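Local coordinates for protein glycosyl hydrolase (Rhizobium leguminosarum bv. trifolii, PDB 5NDX) that probably hydrolyses O-glycosidic bonds as a family 39 glycoside hydrolase and is a bacterial orthologue of human alpha-L-iduronidase, at residues V9-A14 with G405-S410; E370-L375 with A396-R401; T400-G405 with L523-V528. The protein carries 2 engineered substitutions. All coordinates share one frame; numbering follows the deposited sequence.

Interaction 1. Residues V9-A14 with G405-S410; sequences VDASEA and GGVSIS. Unlike the reference sequence in segment 405-410: Val407 (reference Leu).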
loop_
_atom_site.group_PDB
_atom_site.type_symbol
_atom_site.label_atom_id
_atom_site.label_comp_id
_atom_site.label_asym_id
_atom_site.label_seq_id
_atom_site.Cartn_x
_atom_site.Cartn_y
_atom_site.Cartn_z
ATOM N N VAL A 9 2.528 -27.113 -5.060
ATOM C CA VAL A 9 1.749 -26.488 -4.018
ATOM C C VAL A 9 0.536 -27.380 -3.771
ATOM O O VAL A 9 -0.249 -27.640 -4.701
ATOM C CB VAL A 9 1.274 -25.115 -4.450
ATOM C CG1 VAL A 9 0.340 -24.507 -3.434
ATOM C CG2 VAL A 9 2.469 -24.165 -4.641
ATOM N N ASP A 10 0.374 -27.822 -2.534
ATOM C CA ASP A 10 -0.760 -28.677 -2.213
ATOM C C ASP A 10 -1.854 -27.916 -1.502
ATOM O O ASP A 10 -1.775 -27.637 -0.324
ATOM C CB ASP A 10 -0.305 -29.903 -1.420
ATOM C CG ASP A 10 -1.467 -30.913 -1.162
ATOM O OD1 ASP A 10 -2.668 -30.691 -1.491
ATOM O OD2 ASP A 10 -1.101 -31.954 -0.621
ATOM N N ALA A 11 -2.880 -27.582 -2.255
ATOM C CA ALA A 11 -3.998 -26.793 -1.735
ATOM C C ALA A 11 -4.839 -27.524 -0.677
ATOM O O ALA A 11 -5.592 -26.863 0.060
ATOM C CB ALA A 11 -4.926 -26.410 -2.876
ATOM N N SER A 12 -4.743 -28.859 -0.619
ATOM C CA SER A 12 -5.511 -29.637 0.366
ATOM C C SER A 12 -4.779 -29.663 1.690
ATOM O O SER A 12 -5.315 -30.168 2.654
ATOM C CB SER A 12 -5.780 -31.075 -0.134
ATOM O OG SER A 12 -4.578 -31.845 -0.130
ATOM N N GLU A 13 -3.553 -29.152 1.765
ATOM C CA GLU A 13 -2.873 -29.162 3.021
ATOM C C GLU A 13 -2.529 -27.770 3.616
ATOM O O GLU A 13 -1.515 -27.143 3.236
ATOM C CB GLU A 13 -1.633 -29.999 2.889
ATOM C CG GLU A 13 -0.883 -30.028 4.211
ATOM C CD GLU A 13 -0.446 -31.410 4.574
ATOM O OE1 GLU A 13 -1.328 -32.329 4.537
ATOM O OE2 GLU A 13 0.764 -31.543 4.870
ATOM N N ALA A 14 -3.334 -27.350 4.587
ATOM C CA ALA A 14 -3.184 -26.101 5.327
ATOM C C ALA A 14 -2.045 -26.201 6.316
ATOM O O ALA A 14 -1.939 -27.178 7.032
ATOM C CB ALA A 14 -4.487 -25.782 6.064
ATOM N N GLY A 405 -12.062 -22.134 -2.029
ATOM C CA GLY A 405 -11.247 -23.079 -2.768
ATOM C C GLY A 405 -10.330 -22.354 -3.756
ATOM O O GLY A 405 -10.541 -21.189 -4.171
ATOM N N GLY A 406 -9.314 -23.058 -4.182
ATOM C CA GLY A 406 -8.424 -22.477 -5.188
ATOM C C GLY A 406 -7.267 -21.812 -4.492
ATOM O O GLY A 406 -7.219 -21.812 -3.245
ATOM N N VAL A 407 -6.304 -21.327 -5.284
ATOM C CA VAL A 407 -5.085 -20.794 -4.715
ATOM C C VAL A 407 -4.717 -19.449 -5.317
ATOM O O VAL A 407 -5.114 -19.126 -6.429
ATOM C CB VAL A 407 -3.912 -21.798 -4.798
ATOM C CG1 VAL A 407 -4.301 -23.093 -4.096
ATOM C CG2 VAL A 407 -3.490 -22.073 -6.231
ATOM N N SER A 408 -3.975 -18.676 -4.529
ATOM C CA SER A 408 -3.304 -17.492 -4.963
ATOM C C SER A 408 -1.877 -17.633 -4.505
ATOM O O SER A 408 -1.592 -17.761 -3.295
ATOM C CB SER A 408 -3.923 -16.239 -4.347
ATOM O OG SER A 408 -3.233 -15.064 -4.803
ATOM N N ILE A 409 -0.972 -17.574 -5.471
ATOM C CA ILE A 409 0.452 -17.767 -5.229
ATOM C C ILE A 409 1.256 -16.580 -5.769
ATOM O O ILE A 409 1.129 -16.244 -6.959
ATOM C CB ILE A 409 0.929 -19.019 -5.937
ATOM C CG1 ILE A 409 0.238 -20.261 -5.376
ATOM C CG2 ILE A 409 2.464 -19.177 -5.818
ATOM C CD1 ILE A 409 0.248 -21.406 -6.343
ATOM N N SER A 410 2.051 -15.946 -4.911
ATOM C CA SER A 410 3.018 -14.956 -5.344
ATOM C C SER A 410 4.343 -15.678 -5.576
ATOM O O SER A 410 4.877 -16.321 -4.667
ATOM C CB SER A 410 3.193 -13.857 -4.321
ATOM O OG SER A 410 2.016 -13.105 -4.161
#
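This is a small apolar contact inside the beta sandwich that accompanies the TIM barrel of this family 39 enzyme. Val9 meets Ile409 and Ala11 meets Val407. Strands 4-10 and 407-413 are not neighbours in the sheet order; their side chains meet across the interior of the sandwich. The backbones are well separated, with the CA atoms of Val9 and Ile409 8.9 Å apart, so side chains span the gap. Val9 and Ile409 reach toward each other tip to tip. CG2 of Val9 lies 3.9 Å from CD1 of Ile409. The torsion of Val9 suits this: CG1 is anti to the backbone N (chi1 174°), which leaves CG2 to face the isoleucine. The second meeting is closer. CB of Ala11 lies 3.6 Å from CG1 of Val407, where the CA atoms of Ala11 and Val407 are 6.8 Å apart. Val407 differs from the reference sequence, which has leucine. All four touching residues are buried. Val430 of strand 422-431 also touches Val407 and Ile409, while Cys380 of strand 378-385 touches Val9. The contact lies away from the ligand pocket.

Just past Val9 the chain turns a corner. A type I beta turn runs from Asp10 to Glu13, closed by Glu13 N to Asp10 O at 3.1 Å. The Asp10 side chain adds an Asx turn. Asp10 OD1 takes two bonds from Ser12, both from the same face of the carboxylate. Ser12 N is 2.9 Å from Asp10 OD1, 40° out of the plane. Ser12 OG is 2.6 Å from Asp10 OD1.

Interaction 2. Residues E370-L375 with A396-R401; sequences ELLATL and AILPTR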
loop_
_atom_site.group_PDB
_atom_site.type_symbol
_atom_site.label_atom_id
_atom_site.label_comp_id
_atom_site.label_asym_id
_atom_site.label_seq_id
_atom_site.Cartn_x
_atom_site.Cartn_y
_atom_site.Cartn_z
ATOM N N GLU A 370 -1.203 -4.468 -5.672
ATOM C CA GLU A 370 -2.365 -5.046 -6.344
ATOM C C GLU A 370 -2.301 -6.569 -6.457
ATOM O O GLU A 370 -3.292 -7.243 -6.183
ATOM C CB GLU A 370 -2.585 -4.461 -7.744
ATOM C CG GLU A 370 -3.032 -3.006 -7.741
ATOM C CD GLU A 370 -3.394 -2.434 -9.143
ATOM O OE1 GLU A 370 -4.509 -2.656 -9.696
ATOM O OE2 GLU A 370 -2.545 -1.730 -9.691
ATOM N N LEU A 371 -1.146 -7.095 -6.862
ATOM C CA LEU A 371 -0.945 -8.503 -6.936
ATOM C C LEU A 371 -0.985 -9.153 -5.577
ATOM O O LEU A 371 -1.654 -10.166 -5.397
ATOM C CB LEU A 371 0.358 -8.874 -7.667
ATOM C CG LEU A 371 0.254 -9.047 -9.180
ATOM C CD1 LEU A 371 -0.257 -7.829 -9.858
ATOM C CD2 LEU A 371 1.610 -9.367 -9.792
ATOM N N LEU A 372 -0.234 -8.610 -4.644
ATOM C CA LEU A 372 -0.175 -9.173 -3.289
ATOM C C LEU A 372 -1.566 -9.156 -2.567
ATOM O O LEU A 372 -1.844 -10.017 -1.708
ATOM C CB LEU A 372 0.875 -8.435 -2.443
ATOM C CG LEU A 372 2.332 -8.577 -2.880
ATOM C CD1 LEU A 372 3.207 -7.533 -2.229
ATOM C CD2 LEU A 372 2.844 -9.927 -2.489
ATOM N N ALA A 373 -2.421 -8.210 -2.951
ATOM C CA ALA A 373 -3.726 -8.047 -2.344
ATOM C C ALA A 373 -4.616 -9.247 -2.632
ATOM O O ALA A 373 -5.538 -9.463 -1.879
ATOM C CB ALA A 373 -4.398 -6.800 -2.869
ATOM N N THR A 374 -4.326 -10.007 -3.703
ATOM C CA THR A 374 -5.092 -11.204 -4.057
ATOM C C THR A 374 -4.811 -12.429 -3.243
ATOM O O THR A 374 -5.435 -13.460 -3.491
ATOM C CB THR A 374 -4.885 -11.607 -5.543
ATOM O OG1 THR A 374 -3.536 -12.103 -5.760
ATOM C CG2 THR A 374 -5.158 -10.425 -6.441
ATOM N N LEU A 375 -3.848 -12.376 -2.324
ATOM C CA LEU A 375 -3.499 -13.548 -1.572
ATOM C C LEU A 375 -4.638 -13.966 -0.634
ATOM O O LEU A 375 -5.470 -13.165 -0.249
ATOM C CB LEU A 375 -2.209 -13.338 -0.801
ATOM C CG LEU A 375 -0.922 -13.352 -1.655
ATOM C CD1 LEU A 375 0.261 -12.715 -0.939
ATOM C CD2 LEU A 375 -0.591 -14.762 -2.086
ATOM N N ALA A 396 11.517 -16.932 -4.232
ATOM C CA ALA A 396 10.693 -17.062 -3.036
ATOM C C ALA A 396 9.231 -17.227 -3.430
ATOM O O ALA A 396 8.803 -16.919 -4.569
ATOM C CB ALA A 396 10.881 -15.835 -2.126
ATOM N N ILE A 397 8.456 -17.760 -2.500
ATOM C CA ILE A 397 7.054 -18.050 -2.764
ATOM C C ILE A 397 6.123 -17.717 -1.584
ATOM O O ILE A 397 6.523 -17.873 -0.451
ATOM C CB ILE A 397 6.926 -19.507 -3.207
ATOM C CG1 ILE A 397 5.532 -19.751 -3.796
ATOM C CG2 ILE A 397 7.208 -20.488 -2.051
ATOM C CD1 ILE A 397 5.462 -21.061 -4.523
ATOM N N LEU A 398 4.916 -17.200 -1.857
ATOM C CA LEU A 398 3.833 -17.059 -0.845
ATOM C C LEU A 398 2.651 -17.866 -1.402
ATOM O O LEU A 398 1.927 -17.392 -2.282
ATOM C CB LEU A 398 3.438 -15.599 -0.614
ATOM C CG LEU A 398 4.562 -14.675 -0.088
ATOM C CD1 LEU A 398 4.185 -13.227 -0.286
ATOM C CD2 LEU A 398 4.846 -14.961 1.392
ATOM N N PRO A 399 2.467 -19.100 -0.915
ATOM C CA PRO A 399 1.487 -20.002 -1.461
ATOM C C PRO A 399 0.287 -20.058 -0.560
ATOM O O PRO A 399 0.428 -20.469 0.585
ATOM C CB PRO A 399 2.227 -21.335 -1.489
ATOM C CG PRO A 399 3.139 -21.259 -0.309
ATOM C CD PRO A 399 3.376 -19.787 0.024
ATOM N N THR A 400 -0.860 -19.556 -1.040
ATOM C CA THR A 400 -2.050 -19.432 -0.211
ATOM C C THR A 400 -3.264 -20.106 -0.835
ATOM O O THR A 400 -3.372 -20.202 -2.054
ATOM C CB THR A 400 -2.420 -17.975 0.118
ATOM O OG1 THR A 400 -2.838 -17.294 -1.070
ATOM C CG2 THR A 400 -1.275 -17.262 0.804
ATOM N N ARG A 401 -4.159 -20.560 0.030
ATOM C CA ARG A 401 -5.510 -21.051 -0.353
ATOM C C ARG A 401 -6.508 -19.919 -0.169
ATOM O O ARG A 401 -6.473 -19.202 0.825
ATOM C CB ARG A 401 -5.929 -22.254 0.507
ATOM C CG ARG A 401 -7.148 -23.092 0.032
ATOM C CD ARG A 401 -7.502 -24.145 1.118
ATOM N NE ARG A 401 -7.951 -23.437 2.330
ATOM C CZ ARG A 401 -8.166 -23.947 3.561
ATOM N NH1 ARG A 401 -7.969 -25.239 3.812
ATOM N NH2 ARG A 401 -8.583 -23.105 4.564
#
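Along strand 395-401, Leu398 meets Leu372, at the end of helix 364-372, and Leu375, in the turn just after it. The contact is a helix C-terminal turn packed on a strand of the beta sandwich. A type I beta turn from Leu372 to Leu375 leads the chain off the helix. Leu398 points its side chain toward that turn. Its CD1 is shared by two leucines: CD1 of Leu375 lies 4.0 Å from Leu398 CD1, and CD2 of Leu372 lies 4.2 Å from it. Leu375 crosses Leu398 at about a right angle, whereas Leu372 passes it at a slant. Glu293 and Asp296 of helix 282-300 also touch Leu398. The backbone of Leu398 takes part as well, because CD2 of Leu375 rests 3.6 Å from Leu398 O.

The next contact along the strand is at Thr400. Its OG1 sits between the backbone N and the carbonyl carbon (chi1 67°), which turns the hydroxyl toward Leu375. Leu375 CD2 lies 3.5 Å from Thr400 OG1. Thr400 CG2 is 3.9 Å from Leu375 CD2. The hydroxyl is buried but satisfied, for it donates to Ser408 O and accepts from Gly376 N, so burying it against leucine is probably of little cost.

Leu375 N to Leu372 O closes the turn at 3.2 Å. One residue earlier, Leu371 O accepts from Thr374 N and also from Thr374 OG1. Thr374 OG1 lies 2.7 Å from Leu371 O, with a C=O...donor angle of 161°.

Interaction 3. Residues T400-G405 with L523-V528; sequences TRLPGG and LVVPDV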
loop_
_atom_site.group_PDB
_atom_site.type_symbol
_atom_site.label_atom_id
_atom_site.label_comp_id
_atom_site.label_asym_id
_atom_site.label_seq_id
_atom_site.Cartn_x
_atom_site.Cartn_y
_atom_site.Cartn_z
ATOM N N THR A 400 -0.860 -19.556 -1.040
ATOM C CA THR A 400 -2.050 -19.432 -0.211
ATOM C C THR A 400 -3.264 -20.106 -0.835
ATOM O O THR A 400 -3.372 -20.202 -2.054
ATOM C CB THR A 400 -2.420 -17.975 0.118
ATOM O OG1 THR A 400 -2.838 -17.294 -1.070
ATOM C CG2 THR A 400 -1.275 -17.262 0.804
ATOM N N ARG A 401 -4.159 -20.560 0.030
ATOM C CA ARG A 401 -5.510 -21.051 -0.353
ATOM C C ARG A 401 -6.508 -19.919 -0.169
ATOM O O ARG A 401 -6.473 -19.202 0.825
ATOM C CB ARG A 401 -5.929 -22.254 0.507
ATOM C CG ARG A 401 -7.148 -23.092 0.032
ATOM C CD ARG A 401 -7.502 -24.145 1.118
ATOM N NE ARG A 401 -7.951 -23.437 2.330
ATOM C CZ ARG A 401 -8.166 -23.947 3.561
ATOM N NH1 ARG A 401 -7.969 -25.239 3.812
ATOM N NH2 ARG A 401 -8.583 -23.105 4.564
ATOM N N LEU A 402 -7.373 -19.768 -1.142
ATOM C CA LEU A 402 -8.461 -18.782 -1.108
ATOM C C LEU A 402 -9.730 -19.352 -0.400
ATOM O O LEU A 402 -10.033 -20.544 -0.522
ATOM C CB LEU A 402 -8.837 -18.382 -2.530
ATOM C CG LEU A 402 -7.724 -17.681 -3.333
ATOM C CD1 LEU A 402 -8.020 -17.727 -4.814
ATOM C CD2 LEU A 402 -7.632 -16.261 -2.859
ATOM N N PRO A 403 -10.463 -18.506 0.313
ATOM C CA PRO A 403 -11.827 -18.893 0.740
ATOM C C PRO A 403 -12.642 -19.327 -0.437
ATOM O O PRO A 403 -12.642 -18.648 -1.471
ATOM C CB PRO A 403 -12.428 -17.589 1.286
ATOM C CG PRO A 403 -11.229 -16.752 1.698
ATOM C CD PRO A 403 -10.099 -17.146 0.757
ATOM N N GLY A 404 -13.291 -20.477 -0.316
ATOM C CA GLY A 404 -14.110 -20.968 -1.391
ATOM C C GLY A 404 -13.354 -21.931 -2.285
ATOM O O GLY A 404 -13.947 -22.484 -3.189
ATOM N N GLY A 405 -12.062 -22.134 -2.029
ATOM C CA GLY A 405 -11.247 -23.079 -2.768
ATOM C C GLY A 405 -10.330 -22.354 -3.756
ATOM O O GLY A 405 -10.541 -21.189 -4.171
ATOM N N LEU A 523 -3.291 -17.287 -9.953
ATOM C CA LEU A 523 -4.590 -17.494 -9.365
ATOM C C LEU A 523 -5.175 -18.697 -10.045
ATOM O O LEU A 523 -5.185 -18.759 -11.288
ATOM C CB LEU A 523 -5.493 -16.291 -9.616
ATOM C CG LEU A 523 -4.957 -14.938 -9.120
ATOM C CD1 LEU A 523 -5.838 -13.769 -9.582
ATOM C CD2 LEU A 523 -4.848 -14.941 -7.638
ATOM N N VAL A 524 -5.582 -19.677 -9.248
ATOM C CA VAL A 524 -6.276 -20.862 -9.749
ATOM C C VAL A 524 -7.628 -20.897 -9.018
ATOM O O VAL A 524 -7.664 -21.105 -7.804
ATOM C CB VAL A 524 -5.508 -22.127 -9.461
ATOM C CG1 VAL A 524 -6.261 -23.324 -10.011
ATOM C CG2 VAL A 524 -4.108 -22.079 -10.097
ATOM N N VAL A 525 -8.714 -20.615 -9.739
ATOM C CA VAL A 525 -9.986 -20.372 -9.081
ATOM C C VAL A 525 -11.064 -21.350 -9.594
ATOM O O VAL A 525 -11.078 -21.649 -10.760
ATOM C CB VAL A 525 -10.452 -18.925 -9.227
ATOM C CG1 VAL A 525 -9.432 -18.018 -8.609
ATOM C CG2 VAL A 525 -10.682 -18.516 -10.670
ATOM N N PRO A 526 -11.953 -21.846 -8.706
ATOM C CA PRO A 526 -12.998 -22.757 -9.132
ATOM C C PRO A 526 -14.127 -22.023 -9.840
ATOM O O PRO A 526 -14.204 -20.821 -9.801
ATOM C CB PRO A 526 -13.488 -23.376 -7.821
ATOM C CG PRO A 526 -13.278 -22.280 -6.820
ATOM C CD PRO A 526 -11.953 -21.659 -7.243
ATOM N N ASP A 527 -14.963 -22.773 -10.533
ATOM C CA ASP A 527 -16.128 -22.251 -11.221
ATOM C C ASP A 527 -17.317 -22.246 -10.221
ATOM O O ASP A 527 -17.758 -23.294 -9.799
ATOM C CB ASP A 527 -16.426 -23.135 -12.435
ATOM C CG ASP A 527 -17.631 -22.674 -13.228
ATOM O OD1 ASP A 527 -18.229 -21.644 -12.926
ATOM O OD2 ASP A 527 -17.996 -23.375 -14.176
ATOM N N VAL A 528 -17.799 -21.081 -9.802
ATOM C CA VAL A 528 -18.928 -21.077 -8.862
ATOM C C VAL A 528 -20.279 -21.286 -9.598
ATOM O O VAL A 528 -21.271 -21.299 -8.974
ATOM C CB VAL A 528 -18.980 -19.818 -7.984
ATOM C CG1 VAL A 528 -17.671 -19.657 -7.214
ATOM C CG2 VAL A 528 -19.319 -18.546 -8.802
#
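Pro526, Leu402 and Gly405 have the most surface buried where the loop between strands 395-401 and 407-413 meets the end of strand 518-526. The loop joins two adjacent antiparallel strands of the beta sandwich. It contains a type II beta turn from Leu402 to Gly405, closed by Gly405 N to Leu402 O at 3.0 Å. Pro526 points its ring at this turn. Its CD lies 3.4 Å from Gly405 O, and its CG lies 3.7 Å from Gly404 O. The CG-CD side of the ring is thus turned to two carbonyl oxygens of the loop. Gly404 and Gly405 both have positive phi, and a CB on either would be jammed against the preceding carbonyl O.

Leu402 adds the side-chain part. Its CD1 reaches to 4.1 Å from CG1 of Val525, and the two side chains pass at a slant. Nearby, the backbones of Val524 and Val407 are hydrogen-bonded, continuing the sheet. His438 of strand 436-445 also touches Pro526.

With alanine at Pro526, CG and CD are gone, and the Gly404 and Gly405 carbonyls would probably lose the methylenes they rest on and be freer to shift.

Proline has no N-H to offer. Its CD, bonded to the ring nitrogen, is the atom that meets Gly405 O. The contact thus depends on the fit of a ring against backbone and of a methyl against a methyl, probably with little directional force.

Overall arrangement
From the N terminus, the chain first lays down residues 9-14. It then runs through the eight parallel strands of the barrel before reaching 405-410, where interaction 1 closes a loop of 390 residues. Interaction 2 is nested inside that loop: only 20 residues separate its two segments. Interaction 3 starts on strand 395-401, sharing Thr400 and Arg401 with interaction 2 and Gly405 with interaction 1. It crosses interaction 1 along the chain and closes a loop of 117 residues at 523-528. Together they join the N-terminal strand, the helix 364-372 end and strands 395-401, 407-413 and 518-526, the last three being neighbours in that order across the sheet.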